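Local atomic coordinates of galectin (Xenopus laevis, PDB entry 3WUD), a protein that binds beta-galactosides such as lactose as a proto-type galectin of frog skin, and is also linked to laminin binding. Residues D57-C63 and E74-F80; A34-D40 and I120-D126. One frame throughout, in Å; residues are numbered along the deposited sequence.

Interaction 1 (D57-C63 and E74-F80); sequences DTNKIIC and EQRENVF. With GLC (alpha-D-glucopyranose), chain B; GAL (beta-D-galactopyranose), chain C.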
loop_
_atom_site.group_PDB
_atom_site.type_symbol
_atom_site.label_atom_id
_atom_site.label_comp_id
_atom_site.label_asym_id
_atom_site.label_seq_id
_atom_site.Cartn_x
_atom_site.Cartn_y
_atom_site.Cartn_z
ATOM N N ASP A 57 3.224 -1.107 -29.361
ATOM C CA ASP A 57 4.333 -1.811 -28.721
ATOM C C ASP A 57 3.826 -3.197 -28.294
ATOM O O ASP A 57 2.695 -3.276 -27.753
ATOM C CB ASP A 57 4.856 -1.049 -27.503
ATOM C CG ASP A 57 5.462 0.254 -27.878
ATOM O OD1 ASP A 57 6.215 0.313 -28.863
ATOM O OD2 ASP A 57 5.111 1.239 -27.212
ATOM N N THR A 58 4.577 -4.255 -28.658
ATOM C CA THR A 58 4.313 -5.651 -28.321
ATOM C C THR A 58 5.453 -6.208 -27.485
ATOM O O THR A 58 6.620 -6.261 -27.928
ATOM C CB THR A 58 4.158 -6.533 -29.596
ATOM O OG1 THR A 58 2.965 -6.117 -30.282
ATOM C CG2 THR A 58 4.031 -8.068 -29.179
ATOM N N ASN A 59 5.143 -6.617 -26.243
ATOM C CA ASN A 59 6.146 -7.118 -25.326
ATOM C C ASN A 59 7.360 -6.238 -25.141
ATOM O O ASN A 59 8.509 -6.711 -25.239
ATOM C CB ASN A 59 6.529 -8.586 -25.676
ATOM C CG ASN A 59 5.305 -9.536 -25.660
ATOM O OD1 ASN A 59 4.208 -9.182 -25.234
ATOM N ND2 ASN A 59 5.512 -10.745 -26.134
ATOM N N LYS A 60 7.088 -4.936 -24.855
ATOM C CA LYS A 60 8.170 -4.019 -24.515
ATOM C C LYS A 60 7.795 -3.413 -23.184
ATOM O O LYS A 60 6.640 -3.234 -22.907
ATOM C CB LYS A 60 8.282 -2.866 -25.517
ATOM C CG LYS A 60 8.417 -3.299 -26.992
ATOM C CD LYS A 60 9.795 -3.832 -27.230
ATOM C CE LYS A 60 9.971 -4.265 -28.697
ATOM N NZ LYS A 60 9.486 -5.668 -28.820
ATOM N N ILE A 61 8.785 -2.987 -22.428
ATOM C CA ILE A 61 8.552 -2.143 -21.308
ATOM C C ILE A 61 8.875 -0.678 -21.731
ATOM O O ILE A 61 10.038 -0.372 -22.112
ATOM C CB ILE A 61 9.427 -2.484 -20.117
ATOM C CG1 ILE A 61 9.222 -3.949 -19.686
ATOM C CG2 ILE A 61 9.085 -1.543 -18.976
ATOM C CD1 ILE A 61 10.131 -4.350 -18.563
ATOM N N ILE A 62 7.883 0.199 -21.598
ATOM C CA ILE A 62 8.160 1.627 -21.875
ATOM C C ILE A 62 8.291 2.257 -20.504
ATOM O O ILE A 62 7.447 2.003 -19.647
ATOM C CB ILE A 62 6.987 2.240 -22.596
ATOM C CG1 ILE A 62 7.024 1.869 -24.073
ATOM C CG2 ILE A 62 7.015 3.774 -22.497
ATOM C CD1 ILE A 62 7.363 0.438 -24.437
ATOM N N CYS A 63 9.382 2.978 -20.225
ATOM C CA CYS A 63 9.464 3.794 -19.004
ATOM C C CYS A 63 9.545 5.270 -19.381
ATOM O O CYS A 63 10.075 5.662 -20.438
ATOM C CB CYS A 63 10.704 3.439 -18.220
ATOM S SG CYS A 63 10.606 1.735 -17.537
ATOM N N GLU A 74 10.866 8.906 -23.426
ATOM C CA GLU A 74 10.682 7.492 -23.126
ATOM C C GLU A 74 11.967 6.695 -23.197
ATOM O O GLU A 74 12.816 6.983 -24.043
ATOM C CB GLU A 74 9.721 6.850 -24.126
ATOM C CG GLU A 74 8.283 7.214 -23.949
ATOM C CD GLU A 74 7.332 6.582 -24.989
ATOM O OE1 GLU A 74 7.748 5.870 -25.909
ATOM O OE2 GLU A 74 6.152 6.769 -24.833
ATOM N N GLN A 75 12.050 5.680 -22.339
ATOM C CA GLN A 75 13.096 4.652 -22.377
ATOM C C GLN A 75 12.386 3.303 -22.698
ATOM O O GLN A 75 11.407 2.916 -22.056
ATOM C CB GLN A 75 13.882 4.628 -21.059
ATOM C CG GLN A 75 15.090 3.735 -21.102
ATOM C CD GLN A 75 15.864 3.763 -19.797
ATOM O OE1 GLN A 75 16.391 4.819 -19.394
ATOM N NE2 GLN A 75 15.925 2.629 -19.131
ATOM N N ARG A 76 12.839 2.641 -23.759
ATOM C CA ARG A 76 12.246 1.391 -24.187
ATOM C C ARG A 76 13.176 0.187 -23.846
ATOM O O ARG A 76 14.373 0.159 -24.206
ATOM C CB ARG A 76 11.864 1.422 -25.673
ATOM C CG ARG A 76 10.377 1.593 -25.965
ATOM C CD ARG A 76 10.008 1.721 -27.471
ATOM N NE ARG A 76 8.600 2.181 -27.635
ATOM C CZ ARG A 76 8.176 3.442 -27.460
ATOM N NH1 ARG A 76 9.074 4.404 -27.194
ATOM N NH2 ARG A 76 6.865 3.766 -27.615
ATOM N N GLU A 77 12.631 -0.801 -23.122
ATOM C CA GLU A 77 13.365 -2.032 -22.831
ATOM C C GLU A 77 12.726 -3.244 -23.533
ATOM O O GLU A 77 11.557 -3.396 -23.430
ATOM C CB GLU A 77 13.364 -2.244 -21.308
ATOM C CG GLU A 77 13.900 -1.074 -20.519
ATOM C CD GLU A 77 15.398 -0.908 -20.617
ATOM O OE1 GLU A 77 16.142 -1.907 -20.829
ATOM O OE2 GLU A 77 15.869 0.240 -20.434
ATOM N N ASN A 78 13.517 -4.066 -24.245
ATOM C CA ASN A 78 13.100 -5.344 -24.804
ATOM C C ASN A 78 12.947 -6.457 -23.721
ATOM O O ASN A 78 12.270 -7.415 -23.930
ATOM C CB ASN A 78 14.017 -5.894 -25.947
ATOM C CG ASN A 78 14.038 -5.003 -27.168
ATOM O OD1 ASN A 78 13.256 -4.062 -27.272
ATOM N ND2 ASN A 78 14.931 -5.289 -28.123
ATOM N N VAL A 79 13.497 -6.303 -22.528
ATOM C CA VAL A 79 13.267 -7.360 -21.535
ATOM C C VAL A 79 11.785 -7.414 -21.209
ATOM O O VAL A 79 11.138 -6.373 -21.095
ATOM C CB VAL A 79 14.076 -7.121 -20.268
ATOM C CG1 VAL A 79 13.584 -5.926 -19.521
ATOM C CG2 VAL A 79 13.972 -8.328 -19.346
ATOM N N PHE A 80 11.246 -8.620 -21.041
ATOM C CA PHE A 80 9.804 -8.768 -20.820
ATOM C C PHE A 80 9.445 -10.117 -20.226
ATOM O O PHE A 80 8.901 -10.986 -20.923
ATOM C CB PHE A 80 9.067 -8.578 -22.143
ATOM C CG PHE A 80 7.624 -8.170 -21.996
ATOM C CD1 PHE A 80 7.290 -6.840 -21.811
ATOM C CD2 PHE A 80 6.566 -9.079 -22.106
ATOM C CE1 PHE A 80 5.959 -6.441 -21.690
ATOM C CE2 PHE A 80 5.238 -8.695 -21.919
ATOM C CZ PHE A 80 4.927 -7.338 -21.716
HETATM C C1 GLC B . 3.947 8.075 -28.632
HETATM C C2 GLC B . 4.323 6.747 -28.015
HETATM C C3 GLC B . 3.510 6.277 -26.849
HETATM C C4 GLC B . 2.787 7.412 -26.087
HETATM C C5 GLC B . 2.067 8.394 -27.012
HETATM C C6 GLC B . 1.697 9.660 -26.310
HETATM O O1 GLC B . 4.124 8.131 -30.025
HETATM O O2 GLC B . 4.606 5.683 -28.901
HETATM O O3 GLC B . 4.408 5.510 -26.037
HETATM O O4 GLC B . 1.852 6.759 -25.306
HETATM O O5 GLC B . 2.864 8.802 -28.086
HETATM O O6 GLC B . 1.006 10.438 -27.284
HETATM C C1 GAL C . 1.909 7.235 -23.931
HETATM C C2 GAL C . 0.781 6.616 -23.117
HETATM C C3 GAL C . 0.821 6.986 -21.635
HETATM C C4 GAL C . 2.247 6.757 -21.116
HETATM C C5 GAL C . 3.253 7.450 -22.046
HETATM C C6 GAL C . 4.707 7.293 -21.659
HETATM O O2 GAL C . -0.470 7.066 -23.620
HETATM O O3 GAL C . -0.190 6.274 -20.945
HETATM O O4 GAL C . 2.530 5.352 -21.069
HETATM O O5 GAL C . 3.189 6.970 -23.395
HETATM O O6 GAL C . 5.606 7.956 -22.527
#
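In the galectin carbohydrate site, Asp-57 holds Arg-76 beside the bound sugar, on a beta hairpin whose antiparallel strands are 60-67 and 70-77. Arg-76 grips the Asp-57 carboxylate side-on. Arg-76 NE reaches Asp-57 OD1 at 3.3 Å, from well above the carboxylate plane, and Arg-76 NH2 meets Asp-57 OD2 at 3.1 Å on its syn side. Asp-57 OD2 also pairs with Arg-51, which itself binds both sugars. Glu-74 OE1 approaches Arg-76 NH1 at 2.4 Å, too short for an ordinary salt bridge and so doubtful. Glu-74 OE2 takes hydrogen bonds from galactose O6 (2.7 Å) and, at a very short 2.5 Å, from glucose O3, while Arg-76 NH2 gives a weak one to glucose O2. Ile-62 lies alongside Arg-76, with CG1 over one guanidinium face. The backbones bond in two pairs, Ile-61 with Glu-77 and Cys-63 with Gln-75. On the same face as Ile-61, Gln-75 NE2 bonds Glu-77 OE2. At the open end of the hairpin, the Phe-80 ring lies against the backbone of Asn-59, with CG anti to the backbone N (chi1 -157°). Asn-59 CA sits over the ring centre in a CH-pi contact, 3.5 Å from the centroid.

Interaction 2 (A34-D40 and I120-D126); sequences AINLGKD and ITFLSMD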
loop_
_atom_site.group_PDB
_atom_site.type_symbol
_atom_site.label_atom_id
_atom_site.label_comp_id
_atom_site.label_asym_id
_atom_site.label_seq_id
_atom_site.Cartn_x
_atom_site.Cartn_y
_atom_site.Cartn_z
ATOM N N ALA A 34 0.659 -0.338 -15.525
ATOM C CA ALA A 34 1.661 0.694 -15.232
ATOM C C ALA A 34 1.779 0.762 -13.731
ATOM O O ALA A 34 0.760 0.632 -13.017
ATOM C CB ALA A 34 1.255 2.054 -15.822
ATOM N N ILE A 35 3.019 0.950 -13.270
ATOM C CA ILE A 35 3.288 1.287 -11.880
ATOM C C ILE A 35 4.098 2.611 -11.906
ATOM O O ILE A 35 5.103 2.747 -12.618
ATOM C CB ILE A 35 4.159 0.212 -11.240
ATOM C CG1 ILE A 35 3.454 -1.146 -11.260
ATOM C CG2 ILE A 35 4.618 0.658 -9.817
ATOM C CD1 ILE A 35 4.434 -2.251 -11.234
ATOM N N ASN A 36 3.557 3.589 -11.205
ATOM C CA ASN A 36 4.148 4.892 -11.059
ATOM C C ASN A 36 4.719 5.153 -9.665
ATOM O O ASN A 36 4.037 4.888 -8.711
ATOM C CB ASN A 36 3.038 5.861 -11.306
ATOM C CG ASN A 36 2.448 5.727 -12.690
ATOM O OD1 ASN A 36 3.179 5.694 -13.685
ATOM N ND2 ASN A 36 1.147 5.657 -12.754
ATOM N N LEU A 37 5.925 5.676 -9.552
ATOM C CA LEU A 37 6.529 6.047 -8.265
ATOM C C LEU A 37 6.996 7.480 -8.386
ATOM O O LEU A 37 7.614 7.850 -9.416
ATOM C CB LEU A 37 7.766 5.187 -7.996
ATOM C CG LEU A 37 7.619 3.729 -7.609
ATOM C CD1 LEU A 37 9.000 3.277 -7.126
ATOM C CD2 LEU A 37 6.650 3.613 -6.487
ATOM N N GLY A 38 6.771 8.303 -7.376
ATOM C CA GLY A 38 7.249 9.665 -7.435
ATOM C C GLY A 38 6.817 10.393 -6.200
ATOM O O GLY A 38 6.930 9.850 -5.060
ATOM N N LYS A 39 6.352 11.617 -6.420
ATOM C CA LYS A 39 6.115 12.598 -5.328
ATOM C C LYS A 39 4.658 12.950 -5.125
ATOM O O LYS A 39 4.181 13.273 -3.980
ATOM C CB LYS A 39 6.993 13.867 -5.572
ATOM C CG LYS A 39 8.491 13.605 -5.762
ATOM C CD LYS A 39 9.277 14.914 -5.927
ATOM C CE LYS A 39 8.995 15.702 -7.193
ATOM N NZ LYS A 39 9.977 16.819 -7.207
ATOM N N ASP A 40 3.878 12.834 -6.222
ATOM C CA ASP A 40 2.455 12.986 -6.237
ATOM C C ASP A 40 1.919 12.577 -7.634
ATOM O O ASP A 40 2.696 12.197 -8.494
ATOM C CB ASP A 40 2.048 14.466 -5.910
ATOM C CG ASP A 40 2.745 15.460 -6.784
ATOM O OD1 ASP A 40 2.727 15.263 -7.991
ATOM O OD2 ASP A 40 3.405 16.407 -6.266
ATOM N N ILE A 120 10.941 9.200 -2.035
ATOM C CA ILE A 120 9.745 8.753 -2.752
ATOM C C ILE A 120 8.593 8.545 -1.787
ATOM O O ILE A 120 8.664 7.722 -0.854
ATOM C CB ILE A 120 10.028 7.543 -3.634
ATOM C CG1 ILE A 120 10.975 7.996 -4.764
ATOM C CG2 ILE A 120 8.712 6.926 -4.169
ATOM C CD1 ILE A 120 11.687 6.916 -5.500
ATOM N N THR A 121 7.507 9.257 -2.079
ATOM C CA THR A 121 6.334 9.246 -1.225
ATOM C C THR A 121 5.013 8.876 -1.918
ATOM O O THR A 121 3.991 8.905 -1.280
ATOM C CB THR A 121 6.165 10.621 -0.542
ATOM O OG1 THR A 121 5.912 11.614 -1.562
ATOM C CG2 THR A 121 7.418 10.897 0.277
ATOM N N PHE A 122 5.054 8.562 -3.199
ATOM C CA PHE A 122 3.858 8.318 -3.951
ATOM C C PHE A 122 4.002 7.108 -4.882
ATOM O O PHE A 122 5.009 6.975 -5.543
ATOM C CB PHE A 122 3.493 9.549 -4.798
ATOM C CG PHE A 122 2.221 9.380 -5.640
ATOM C CD1 PHE A 122 2.296 8.948 -6.941
ATOM C CD2 PHE A 122 0.992 9.709 -5.113
ATOM C CE1 PHE A 122 1.174 8.851 -7.738
ATOM C CE2 PHE A 122 -0.164 9.622 -5.906
ATOM C CZ PHE A 122 -0.065 9.127 -7.187
ATOM N N LEU A 123 2.965 6.321 -4.932
ATOM C CA LEU A 123 2.864 5.166 -5.776
ATOM C C LEU A 123 1.467 5.103 -6.388
ATOM O O LEU A 123 0.431 5.311 -5.729
ATOM C CB LEU A 123 3.086 3.926 -4.942
ATOM C CG LEU A 123 2.815 2.575 -5.629
ATOM C CD1 LEU A 123 1.421 2.070 -5.984
ATOM C CD2 LEU A 123 3.691 2.325 -6.785
ATOM N N SER A 124 1.389 4.809 -7.668
ATOM C CA SER A 124 0.055 4.432 -8.191
ATOM C C SER A 124 0.209 3.302 -9.201
ATOM O O SER A 124 1.251 3.053 -9.737
ATOM C CB SER A 124 -0.723 5.608 -8.796
ATOM O OG SER A 124 -0.069 6.132 -9.950
ATOM N N MET A 125 -0.857 2.592 -9.438
ATOM C CA MET A 125 -0.753 1.510 -10.420
ATOM C C MET A 125 -2.086 1.313 -11.110
ATOM O O MET A 125 -3.162 1.641 -10.564
ATOM C CB MET A 125 -0.247 0.254 -9.761
ATOM C CG MET A 125 -1.199 -0.282 -8.720
ATOM S SD MET A 125 -0.404 -1.534 -7.715
ATOM C CE MET A 125 -1.208 -3.053 -8.165
ATOM N N ASP A 126 -2.039 0.739 -12.296
ATOM C CA ASP A 126 -3.218 0.630 -13.132
ATOM C C ASP A 126 -3.020 -0.637 -14.001
ATOM O O ASP A 126 -1.933 -0.912 -14.444
ATOM C CB ASP A 126 -3.354 1.891 -13.997
ATOM C CG ASP A 126 -4.665 1.965 -14.791
ATOM O OD1 ASP A 126 -5.754 1.411 -14.392
ATOM O OD2 ASP A 126 -4.602 2.627 -15.841
HETATM O O HOH W 1 3.229 12.389 -1.371
#
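Asn-36 and Ser-124 face each other as a hydrogen-bonded antiparallel pair, and their side chains add a third bond. Asn-36 ND2 donates to Ser-124 OG at 3.1 Å, nearly straight (163°) and in the amide plane. The Ser-124 hydroxyl lies between its backbone N and carbonyl carbon (chi1 64°), which turns it to the amide. Asn-36 OD1 bonds His-47 ND1, so this amide links the strand pair to a glycan-binding histidine. Ala-34 and Asp-126 form a second backbone pair. At the other end is a classic beta bulge: Gly-38 O accepts from Thr-121 N at 3.1 Å and from Phe-122 N at 2.9 Å. A water bridges Lys-39 O and Thr-121 OG1. Past the bulge the chain turns a corner and lays the Asp-40 carbonyl over the Phe-122 ring, its C 3.6 Å above the centre. On the opposite face of the sheet, Leu-123 CD2 touches Ile-35 CG2 (3.6 Å), while its modelled 3.2 Å to Leu-37 CD2 is closer than normal contact and is doubtful. Ile-35 and Leu-37 pack on Phe-92 of strand 86-95, in the other sheet of the sandwich. Within its own sheet, the pair lies between strands 7-10 and 43-51.

From the N terminus, strand 7-10 comes first, at one edge of the six-stranded sheet. Two strands intervene before residues 34-40, which then wait 80 residues for their partner, 120-126. Interaction 2 therefore closes a long loop. Interaction 1 is nested inside it: 57-63 meets 74-80 in a local hairpin that ends at the opposite edge strand, 70-77. Strand 43-51 lies between the two contacts and pairs with both 34-37 and 60-67. The contacts do not touch, with centres about 18 Å apart. Through His-47, that middle strand also connects interaction 2 to the galactose.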